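Local structure of malate dehydrogenase (Entamoeba histolytica, 3I0P) at residues Q5-I14 with R338-I349; V254-N265 with F280-A288. The protein is probably an NAD-dependent dehydrogenase of the malate/L-lactate dehydrogenase family that interconverts malate and oxaloacetate. One frame throughout, in Å; residues are numbered along the deposited sequence.

Interaction 1 of 2, residues Q5-I14 with R338-I349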
loop_
_atom_site.group_PDB
_atom_site.type_symbol
_atom_site.label_atom_id
_atom_site.label_comp_id
_atom_site.label_asym_id
_atom_site.label_seq_id
_atom_site.Cartn_x
_atom_site.Cartn_y
_atom_site.Cartn_z
ATOM N N GLN A 5 -3.580 20.840 30.766
ATOM C CA GLN A 5 -2.618 21.990 30.805
ATOM C C GLN A 5 -1.339 21.708 30.004
ATOM O O GLN A 5 -0.933 20.552 29.830
ATOM C CB GLN A 5 -2.284 22.401 32.253
ATOM C CG GLN A 5 -1.471 23.715 32.401
ATOM C CD GLN A 5 -2.177 24.943 31.796
ATOM O OE1 GLN A 5 -2.138 25.170 30.571
ATOM N NE2 GLN A 5 -2.814 25.746 32.657
ATOM N N THR A 6 -0.705 22.779 29.536
ATOM C CA THR A 6 0.369 22.673 28.563
ATOM C C THR A 6 1.390 23.819 28.678
ATOM O O THR A 6 1.035 24.946 29.035
ATOM C CB THR A 6 -0.235 22.553 27.129
ATOM O OG1 THR A 6 0.768 22.119 26.214
ATOM C CG2 THR A 6 -0.871 23.870 26.641
ATOM N N LYS A 7 2.657 23.515 28.394
ATOM C CA LYS A 7 3.737 24.517 28.420
ATOM C C LYS A 7 4.477 24.589 27.084
ATOM O O LYS A 7 4.880 23.570 26.524
ATOM C CB LYS A 7 4.723 24.227 29.556
ATOM C CG LYS A 7 5.820 25.268 29.719
ATOM C CD LYS A 7 6.650 24.969 30.965
ATOM C CE LYS A 7 7.654 26.084 31.276
ATOM N NZ LYS A 7 6.985 27.337 31.734
ATOM N N ASN A 8 4.657 25.810 26.590
ATOM C CA ASN A 8 5.279 26.038 25.298
ATOM C C ASN A 8 6.797 25.976 25.368
ATOM O O ASN A 8 7.427 26.689 26.146
ATOM C CB ASN A 8 4.827 27.381 24.715
ATOM C CG ASN A 8 5.280 27.578 23.282
ATOM O OD1 ASN A 8 6.400 28.028 23.014
ATOM N ND2 ASN A 8 4.406 27.242 22.348
ATOM N N VAL A 9 7.372 25.108 24.544
ATOM C CA VAL A 9 8.822 25.004 24.408
ATOM C C VAL A 9 9.167 25.137 22.926
ATOM O O VAL A 9 8.492 24.548 22.073
ATOM C CB VAL A 9 9.362 23.652 24.948
ATOM C CG1 VAL A 9 10.866 23.689 25.044
ATOM C CG2 VAL A 9 8.760 23.326 26.304
ATOM N N SER A 10 10.201 25.913 22.617
ATOM C CA SER A 10 10.616 26.099 21.228
ATOM C C SER A 10 11.218 24.809 20.669
ATOM O O SER A 10 11.796 24.015 21.422
ATOM C CB SER A 10 11.626 27.242 21.107
ATOM O OG SER A 10 12.923 26.825 21.505
ATOM N N ILE A 11 11.077 24.616 19.356
ATOM C CA ILE A 11 11.679 23.481 18.647
ATOM C C ILE A 11 13.189 23.382 18.905
ATOM O O ILE A 11 13.693 22.306 19.211
ATOM C CB ILE A 11 11.379 23.542 17.110
ATOM C CG1 ILE A 11 9.877 23.310 16.810
ATOM C CG2 ILE A 11 12.281 22.605 16.324
ATOM C CD1 ILE A 11 9.290 21.970 17.274
ATOM N N ASP A 12 13.895 24.510 18.796
ATOM C CA ASP A 12 15.331 24.561 19.069
ATOM C C ASP A 12 15.679 24.028 20.459
ATOM O O ASP A 12 16.609 23.239 20.587
ATOM C CB ASP A 12 15.886 25.981 18.901
ATOM C CG ASP A 12 15.976 26.425 17.433
ATOM O OD1 ASP A 12 16.515 25.679 16.578
ATOM O OD2 ASP A 12 15.525 27.552 17.140
ATOM N N THR A 13 14.941 24.457 21.486
ATOM C CA THR A 13 15.156 23.969 22.856
ATOM C C THR A 13 15.015 22.445 22.915
ATOM O O THR A 13 15.898 21.762 23.431
ATOM C CB THR A 13 14.181 24.625 23.899
ATOM O OG1 THR A 13 14.340 26.046 23.895
ATOM C CG2 THR A 13 14.438 24.109 25.315
ATOM N N ILE A 14 13.906 21.932 22.378
ATOM C CA ILE A 14 13.621 20.502 22.349
ATOM C C ILE A 14 14.706 19.730 21.591
ATOM O O ILE A 14 15.172 18.687 22.063
ATOM C CB ILE A 14 12.222 20.223 21.738
ATOM C CG1 ILE A 14 11.133 20.922 22.555
ATOM C CG2 ILE A 14 11.941 18.718 21.653
ATOM C CD1 ILE A 14 9.806 21.041 21.844
ATOM N N ARG A 338 7.441 25.680 13.984
ATOM C CA ARG A 338 8.740 26.236 13.660
ATOM C C ARG A 338 8.889 27.638 14.254
ATOM O O ARG A 338 9.946 27.980 14.772
ATOM C CB ARG A 338 8.931 26.256 12.146
ATOM C CG ARG A 338 10.362 26.372 11.685
ATOM C CD ARG A 338 10.478 26.062 10.187
ATOM N NE ARG A 338 10.512 24.618 9.920
ATOM C CZ ARG A 338 11.603 23.850 10.012
ATOM N NH1 ARG A 338 12.772 24.366 10.375
ATOM N NH2 ARG A 338 11.527 22.554 9.742
ATOM N N LYS A 339 7.828 28.435 14.203
ATOM C CA LYS A 339 7.921 29.821 14.671
ATOM C C LYS A 339 7.355 30.055 16.077
ATOM O O LYS A 339 7.875 30.896 16.806
ATOM C CB LYS A 339 7.339 30.813 13.644
ATOM C CG LYS A 339 5.910 30.518 13.184
ATOM C CD LYS A 339 5.638 31.148 11.810
ATOM C CE LYS A 339 4.241 30.793 11.294
ATOM N NZ LYS A 339 4.174 30.729 9.794
ATOM N N PHE A 340 6.319 29.307 16.458
ATOM C CA PHE A 340 5.652 29.535 17.743
ATOM C C PHE A 340 5.956 28.518 18.843
ATOM O O PHE A 340 5.510 28.685 19.985
ATOM C CB PHE A 340 4.139 29.637 17.551
ATOM C CG PHE A 340 3.726 30.673 16.555
ATOM C CD1 PHE A 340 4.308 31.951 16.566
ATOM C CD2 PHE A 340 2.743 30.387 15.607
ATOM C CE1 PHE A 340 3.929 32.918 15.637
ATOM C CE2 PHE A 340 2.349 31.351 14.683
ATOM C CZ PHE A 340 2.944 32.620 14.696
ATOM N N GLY A 341 6.709 27.471 18.504
ATOM C CA GLY A 341 7.029 26.419 19.462
ATOM C C GLY A 341 5.946 25.366 19.573
ATOM O O GLY A 341 4.956 25.394 18.839
ATOM N N ASP A 342 6.151 24.438 20.505
ATOM C CA ASP A 342 5.326 23.247 20.661
ATOM C C ASP A 342 4.722 23.243 22.065
ATOM O O ASP A 342 5.425 23.410 23.057
ATOM C CB ASP A 342 6.207 22.010 20.429
ATOM C CG ASP A 342 5.416 20.701 20.319
ATOM O OD1 ASP A 342 4.163 20.704 20.308
ATOM O OD2 ASP A 342 6.082 19.644 20.239
ATOM N N ASP A 343 3.409 23.087 22.144
ATOM C CA ASP A 343 2.730 23.038 23.427
ATOM C C ASP A 343 2.781 21.629 24.017
ATOM O O ASP A 343 2.014 20.748 23.628
ATOM C CB ASP A 343 1.289 23.517 23.284
ATOM C CG ASP A 343 1.193 24.968 22.864
ATOM O OD1 ASP A 343 1.762 25.858 23.541
ATOM O OD2 ASP A 343 0.532 25.223 21.847
ATOM N N LEU A 344 3.686 21.427 24.964
ATOM C CA LEU A 344 3.897 20.115 25.570
ATOM C C LEU A 344 3.075 19.927 26.840
ATOM O O LEU A 344 2.967 20.854 27.655
ATOM C CB LEU A 344 5.380 19.901 25.880
ATOM C CG LEU A 344 6.369 20.107 24.731
ATOM C CD1 LEU A 344 7.793 19.846 25.195
ATOM C CD2 LEU A 344 6.003 19.216 23.544
ATOM N N PRO A 345 2.486 18.727 27.015
ATOM C CA PRO A 345 1.797 18.382 28.259
ATOM C C PRO A 345 2.725 18.515 29.454
ATOM O O PRO A 345 3.948 18.531 29.289
ATOM C CB PRO A 345 1.432 16.912 28.059
ATOM C CG PRO A 345 1.310 16.762 26.592
ATOM C CD PRO A 345 2.359 17.657 26.004
ATOM N N LEU A 346 2.128 18.611 30.642
ATOM C CA LEU A 346 2.849 18.780 31.904
ATOM C C LEU A 346 3.723 17.576 32.235
ATOM O O LEU A 346 4.830 17.728 32.758
ATOM C CB LEU A 346 1.857 19.006 33.038
ATOM C CG LEU A 346 2.267 20.052 34.088
ATOM C CD1 LEU A 346 1.772 21.467 33.669
ATOM C CD2 LEU A 346 1.780 19.658 35.524
ATOM N N VAL A 347 3.230 16.379 31.921
ATOM C CA VAL A 347 4.014 15.152 32.115
ATOM C C VAL A 347 5.348 15.211 31.365
ATOM O O VAL A 347 6.372 14.805 31.905
ATOM C CB VAL A 347 3.192 13.849 31.789
ATOM C CG1 VAL A 347 2.789 13.776 30.313
ATOM C CG2 VAL A 347 3.961 12.596 32.211
ATOM N N THR A 348 5.333 15.745 30.141
ATOM C CA THR A 348 6.531 15.823 29.295
ATOM C C THR A 348 7.508 16.835 29.882
ATOM O O THR A 348 8.714 16.567 29.987
ATOM C CB THR A 348 6.197 16.201 27.822
ATOM O OG1 THR A 348 5.136 15.375 27.332
ATOM C CG2 THR A 348 7.403 16.006 26.926
ATOM N N ILE A 349 6.975 17.990 30.271
ATOM C CA ILE A 349 7.762 19.017 30.935
ATOM C C ILE A 349 8.489 18.423 32.134
ATOM O O ILE A 349 9.693 18.636 32.314
ATOM C CB ILE A 349 6.879 20.217 31.381
ATOM C CG1 ILE A 349 6.233 20.897 30.165
ATOM C CG2 ILE A 349 7.691 21.222 32.197
ATOM C CD1 ILE A 349 7.218 21.438 29.139
HETATM O O HOH W 1 1.355 25.968 26.152
HETATM O O HOH W 2 9.976 26.726 17.986
#
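K7 and V9 pair with L344 and D342 through four backbone hydrogen bonds. K7 N gives to L344 O at 2.8 Å, and L344 N returns a bond to K7 O. V9 N and D342 O, then D342 N and V9 O (2.8 Å), repeat the exchange. On the face that carries N8 and D343, N8 adds side-chain bonds. Its CG lies anti to the backbone N (chi1 -171°), which carries the amide toward the other strand. ND2 reaches D343 OD1 at 3.2 Å, in the amide plane but from above the carboxylate plane. ND2 also meets F340 O at 3.0 Å, at a more bent angle (143°). Water 1 gives to D343 OD1 and, weakly, to T6 O. The pairing makes a small two-stranded antiparallel sheet that ties the N-terminal strand 6-9 to strand 342-345 near the C-terminus. G341, with positive phi, leads from helix 328-340 into that second strand. On the face of V9 and L344, apolar side chains pack together. V9 CG2 touches I349 CD1 (3.7 Å) and L344 CD1 (3.8 Å). I14 and L344 meet tip to tip through their CD1 atoms. K7 CB packs 3.7 Å from I349 CG1. I40 of helix 29-45 touches I11 and I14.

Interaction 2 of 2, residues V254-N265 with F280-A288; sequences VEIMSSCLSIAN and FSLGHFFIA
M257 and F285 form the apolar centre of this contact. M257 CB lies over one face of the ring, 3.6 Å from the F285 ring centroid and offset toward the rim. This is a CH-pi contact. F285 CG sits between its own backbone N and carbonyl carbon (chi1 70°), and the ring stands against the helix. M257 SD lies above the face at a distance, 5.3 Å from the F285 centroid, as a Met-aromatic contact. The methionine chain bends at chi2 and chi3, and its CE comes 3.9 Å from I287 CD1. Further along, A264 CB rests against G283 CA.

Polar atoms meet the strand as well. S258 OG approaches the ring edge in plane, 3.4 Å from F285 CD2. The same hydroxyl gives a hydrogen bond back to V254 O at 2.8 Å, which fixes its rotation. V254 O also takes the S258 backbone N-H. G283 has no side chain, and its CA comes 3.4 Å from S258 O in a CA-H...O contact. Past the helix, N265 ND2 gives a hydrogen bond to S281 O at 3.0 Å, from above the carbonyl plane. Water 3 bridges N265 N and S281 OG.

Helix 254-259, the end of helix 244-259, crosses strand 282-288 at 96°; that strand is part of 282-290 in the mixed sheet. M257 and L261 also touch M115 of the neighbouring strand 113-121. F286 and A288, which take no part in the contact with 254-265, pack on helix 93-111. C260 O accepts a hydrogen bond from R295 of the second subunit.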
loop_
_atom_site.group_PDB
_atom_site.type_symbol
_atom_site.label_atom_id
_atom_site.label_comp_id
_atom_site.label_asym_id
_atom_site.label_seq_id
_atom_site.Cartn_x
_atom_site.Cartn_y
_atom_site.Cartn_z
ATOM N N VAL A 254 3.765 -5.305 4.752
ATOM C CA VAL A 254 4.762 -4.589 5.534
ATOM C C VAL A 254 5.636 -5.555 6.348
ATOM O O VAL A 254 6.872 -5.464 6.319
ATOM C CB VAL A 254 4.109 -3.523 6.433
ATOM C CG1 VAL A 254 5.113 -3.001 7.463
ATOM C CG2 VAL A 254 3.566 -2.392 5.573
ATOM N N GLU A 255 4.983 -6.490 7.031
ATOM C CA GLU A 255 5.655 -7.488 7.849
ATOM C C GLU A 255 6.692 -8.297 7.063
ATOM O O GLU A 255 7.839 -8.459 7.510
ATOM C CB GLU A 255 4.611 -8.430 8.453
ATOM C CG GLU A 255 5.156 -9.411 9.483
ATOM C CD GLU A 255 5.382 -8.767 10.838
ATOM O OE1 GLU A 255 6.370 -9.139 11.500
ATOM O OE2 GLU A 255 4.579 -7.887 11.239
ATOM N N ILE A 256 6.281 -8.809 5.900
ATOM C CA ILE A 256 7.149 -9.634 5.054
ATOM C C ILE A 256 8.330 -8.825 4.542
ATOM O O ILE A 256 9.467 -9.278 4.611
ATOM C CB ILE A 256 6.376 -10.238 3.883
ATOM C CG1 ILE A 256 5.394 -11.287 4.399
ATOM C CG2 ILE A 256 7.322 -10.837 2.851
ATOM C CD1 ILE A 256 4.376 -11.693 3.372
ATOM N N MET A 257 8.059 -7.618 4.053
ATOM C CA MET A 257 9.111 -6.716 3.583
ATOM C C MET A 257 10.093 -6.373 4.701
ATOM O O MET A 257 11.285 -6.198 4.452
ATOM C CB MET A 257 8.507 -5.414 3.020
ATOM C CG MET A 257 7.593 -5.590 1.814
ATOM S SD MET A 257 8.508 -6.037 0.336
ATOM C CE MET A 257 8.958 -4.423 -0.308
ATOM N N SER A 258 9.584 -6.266 5.928
ATOM C CA SER A 258 10.405 -5.857 7.072
ATOM C C SER A 258 11.214 -7.005 7.650
ATOM O O SER A 258 12.349 -6.787 8.057
ATOM C CB SER A 258 9.556 -5.194 8.159
ATOM O OG SER A 258 8.879 -4.069 7.618
ATOM N N SER A 259 10.654 -8.223 7.654
ATOM C CA SER A 259 11.324 -9.383 8.282
ATOM C C SER A 259 11.924 -10.454 7.347
ATOM O O SER A 259 12.984 -11.009 7.640
ATOM C CB SER A 259 10.403 -10.048 9.306
ATOM O OG SER A 259 9.179 -10.434 8.716
ATOM N N CYS A 260 11.262 -10.743 6.232
ATOM C CA CYS A 260 11.620 -11.921 5.441
ATOM C C CYS A 260 12.882 -11.764 4.622
ATOM O O CYS A 260 13.571 -12.750 4.344
ATOM C CB CYS A 260 10.459 -12.351 4.554
ATOM S SG CYS A 260 9.139 -13.087 5.512
ATOM N N LEU A 261 13.189 -10.530 4.237
ATOM C CA LEU A 261 14.376 -10.270 3.437
ATOM C C LEU A 261 15.633 -10.110 4.298
ATOM O O LEU A 261 16.712 -10.513 3.896
ATOM C CB LEU A 261 14.147 -9.078 2.497
ATOM C CG LEU A 261 13.091 -9.298 1.395
ATOM C CD1 LEU A 261 12.596 -7.987 0.810
ATOM C CD2 LEU A 261 13.594 -10.215 0.284
ATOM N N SER A 262 15.484 -9.561 5.494
ATOM C CA SER A 262 16.610 -9.349 6.407
ATOM C C SER A 262 16.775 -10.434 7.494
ATOM O O SER A 262 17.763 -10.408 8.235
ATOM C CB SER A 262 16.449 -7.992 7.097
ATOM O OG SER A 262 15.245 -7.962 7.856
ATOM N N ILE A 263 15.819 -11.365 7.587
ATOM C CA ILE A 263 15.733 -12.360 8.679
ATOM C C ILE A 263 15.571 -11.725 10.081
ATOM O O ILE A 263 16.355 -11.988 11.001
ATOM C CB ILE A 263 16.880 -13.431 8.675
ATOM C CG1 ILE A 263 17.352 -13.754 7.250
ATOM C CG2 ILE A 263 16.405 -14.704 9.359
ATOM C CD1 ILE A 263 18.605 -14.645 7.186
ATOM N N ALA A 264 14.540 -10.899 10.234
ATOM C CA ALA A 264 14.226 -10.253 11.513
ATOM C C ALA A 264 13.116 -11.008 12.202
ATOM O O ALA A 264 12.401 -11.775 11.556
ATOM C CB ALA A 264 13.795 -8.799 11.289
ATOM N N ASN A 265 12.962 -10.783 13.506
ATOM C CA ASN A 265 11.796 -11.270 14.235
ATOM C C ASN A 265 10.508 -10.808 13.562
ATOM O O ASN A 265 10.415 -9.670 13.075
ATOM C CB ASN A 265 11.817 -10.784 15.684
ATOM C CG ASN A 265 13.046 -11.252 16.444
ATOM O OD1 ASN A 265 13.530 -12.370 16.251
ATOM N ND2 ASN A 265 13.561 -10.394 17.310
ATOM N N PHE A 280 13.574 -5.338 22.343
ATOM C CA PHE A 280 12.691 -5.410 21.166
ATOM C C PHE A 280 13.521 -5.357 19.902
ATOM O O PHE A 280 14.061 -4.305 19.568
ATOM C CB PHE A 280 11.666 -4.274 21.145
ATOM C CG PHE A 280 10.570 -4.426 22.166
ATOM C CD1 PHE A 280 9.573 -5.390 22.004
ATOM C CD2 PHE A 280 10.535 -3.605 23.288
ATOM C CE1 PHE A 280 8.560 -5.535 22.947
ATOM C CE2 PHE A 280 9.532 -3.736 24.237
ATOM C CZ PHE A 280 8.537 -4.698 24.070
ATOM N N SER A 281 13.624 -6.494 19.207
ATOM C CA SER A 281 14.415 -6.595 17.985
ATOM C C SER A 281 13.477 -6.702 16.780
ATOM O O SER A 281 12.667 -7.625 16.701
ATOM C CB SER A 281 15.384 -7.771 18.077
ATOM O OG SER A 281 16.150 -7.936 16.899
ATOM N N LEU A 282 13.612 -5.740 15.857
ATOM C CA LEU A 282 12.641 -5.466 14.775
ATOM C C LEU A 282 13.308 -5.414 13.403
ATOM O O LEU A 282 14.533 -5.318 13.300
ATOM C CB LEU A 282 11.989 -4.097 14.993
ATOM C CG LEU A 282 11.120 -3.789 16.202
ATOM C CD1 LEU A 282 10.865 -2.305 16.251
ATOM C CD2 LEU A 282 9.818 -4.515 16.135
ATOM N N GLY A 283 12.486 -5.435 12.355
ATOM C CA GLY A 283 12.958 -5.216 10.999
ATOM C C GLY A 283 12.385 -3.955 10.367
ATOM O O GLY A 283 11.361 -3.417 10.836
ATOM N N HIS A 284 13.057 -3.486 9.311
ATOM C CA HIS A 284 12.649 -2.319 8.529
ATOM C C HIS A 284 13.009 -2.561 7.067
ATOM O O HIS A 284 13.933 -3.328 6.771
ATOM C CB HIS A 284 13.414 -1.052 8.939
ATOM C CG HIS A 284 13.597 -0.852 10.418
ATOM N ND1 HIS A 284 12.566 -0.956 11.331
ATOM C CD2 HIS A 284 14.686 -0.466 11.126
ATOM C CE1 HIS A 284 13.022 -0.677 12.539
ATOM N NE2 HIS A 284 14.304 -0.367 12.441
ATOM N N PHE A 285 12.313 -1.882 6.158
ATOM C CA PHE A 285 12.716 -1.836 4.746
ATOM C C PHE A 285 12.657 -0.414 4.208
ATOM O O PHE A 285 11.857 0.404 4.683
ATOM C CB PHE A 285 11.859 -2.757 3.872
ATOM C CG PHE A 285 10.443 -2.289 3.685
ATOM C CD1 PHE A 285 10.080 -1.582 2.545
ATOM C CD2 PHE A 285 9.471 -2.573 4.641
ATOM C CE1 PHE A 285 8.761 -1.149 2.354
ATOM C CE2 PHE A 285 8.149 -2.147 4.464
ATOM C CZ PHE A 285 7.790 -1.439 3.321
ATOM N N PHE A 286 13.505 -0.137 3.215
ATOM C CA PHE A 286 13.615 1.190 2.613
ATOM C C PHE A 286 13.854 1.061 1.120
ATOM O O PHE A 286 14.842 0.450 0.693
ATOM C CB PHE A 286 14.755 1.984 3.256
ATOM C CG PHE A 286 14.674 2.045 4.748
ATOM C CD1 PHE A 286 13.845 2.970 5.372
ATOM C CD2 PHE A 286 15.416 1.166 5.531
ATOM C CE1 PHE A 286 13.749 3.028 6.748
ATOM C CE2 PHE A 286 15.334 1.220 6.911
ATOM C CZ PHE A 286 14.485 2.155 7.524
ATOM N N ILE A 287 12.933 1.630 0.341
ATOM C CA ILE A 287 13.001 1.601 -1.112
ATOM C C ILE A 287 13.144 3.021 -1.644
ATOM O O ILE A 287 12.439 3.920 -1.203
ATOM C CB ILE A 287 11.738 0.946 -1.730
ATOM C CG1 ILE A 287 11.599 -0.508 -1.282
ATOM C CG2 ILE A 287 11.743 1.039 -3.275
ATOM C CD1 ILE A 287 10.377 -1.191 -1.871
ATOM N N ALA A 288 14.059 3.209 -2.591
ATOM C CA ALA A 288 14.223 4.487 -3.281
ATOM C C ALA A 288 14.202 4.297 -4.806
ATOM O O ALA A 288 14.877 3.420 -5.346
ATOM C CB ALA A 288 15.501 5.153 -2.844
HETATM O O HOH W 3 15.355 -8.915 14.327
#

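In the fold
Interactions 1 and 2 lie far apart, with the centre of the chain between them. Their centres are 34 Å apart, and their nearest atoms are about 19 Å apart. They share no helix, strand or sheet. Both segments of interaction 2 fall between those of interaction 1 in the sequence. Interaction 1 spans 323 intervening residues, interaction 2 only 14. The side chain of L282 in interaction 2 is about 6 Å from bound NAD, whereas the side chain of D342 in interaction 1 is about 14 Å from it. Interaction 1 thus ties the N-terminal strand to a strand close to the C-terminal end, at the periphery. Interaction 2 packs a helix on the central sheet, beside the NAD site and the second subunit.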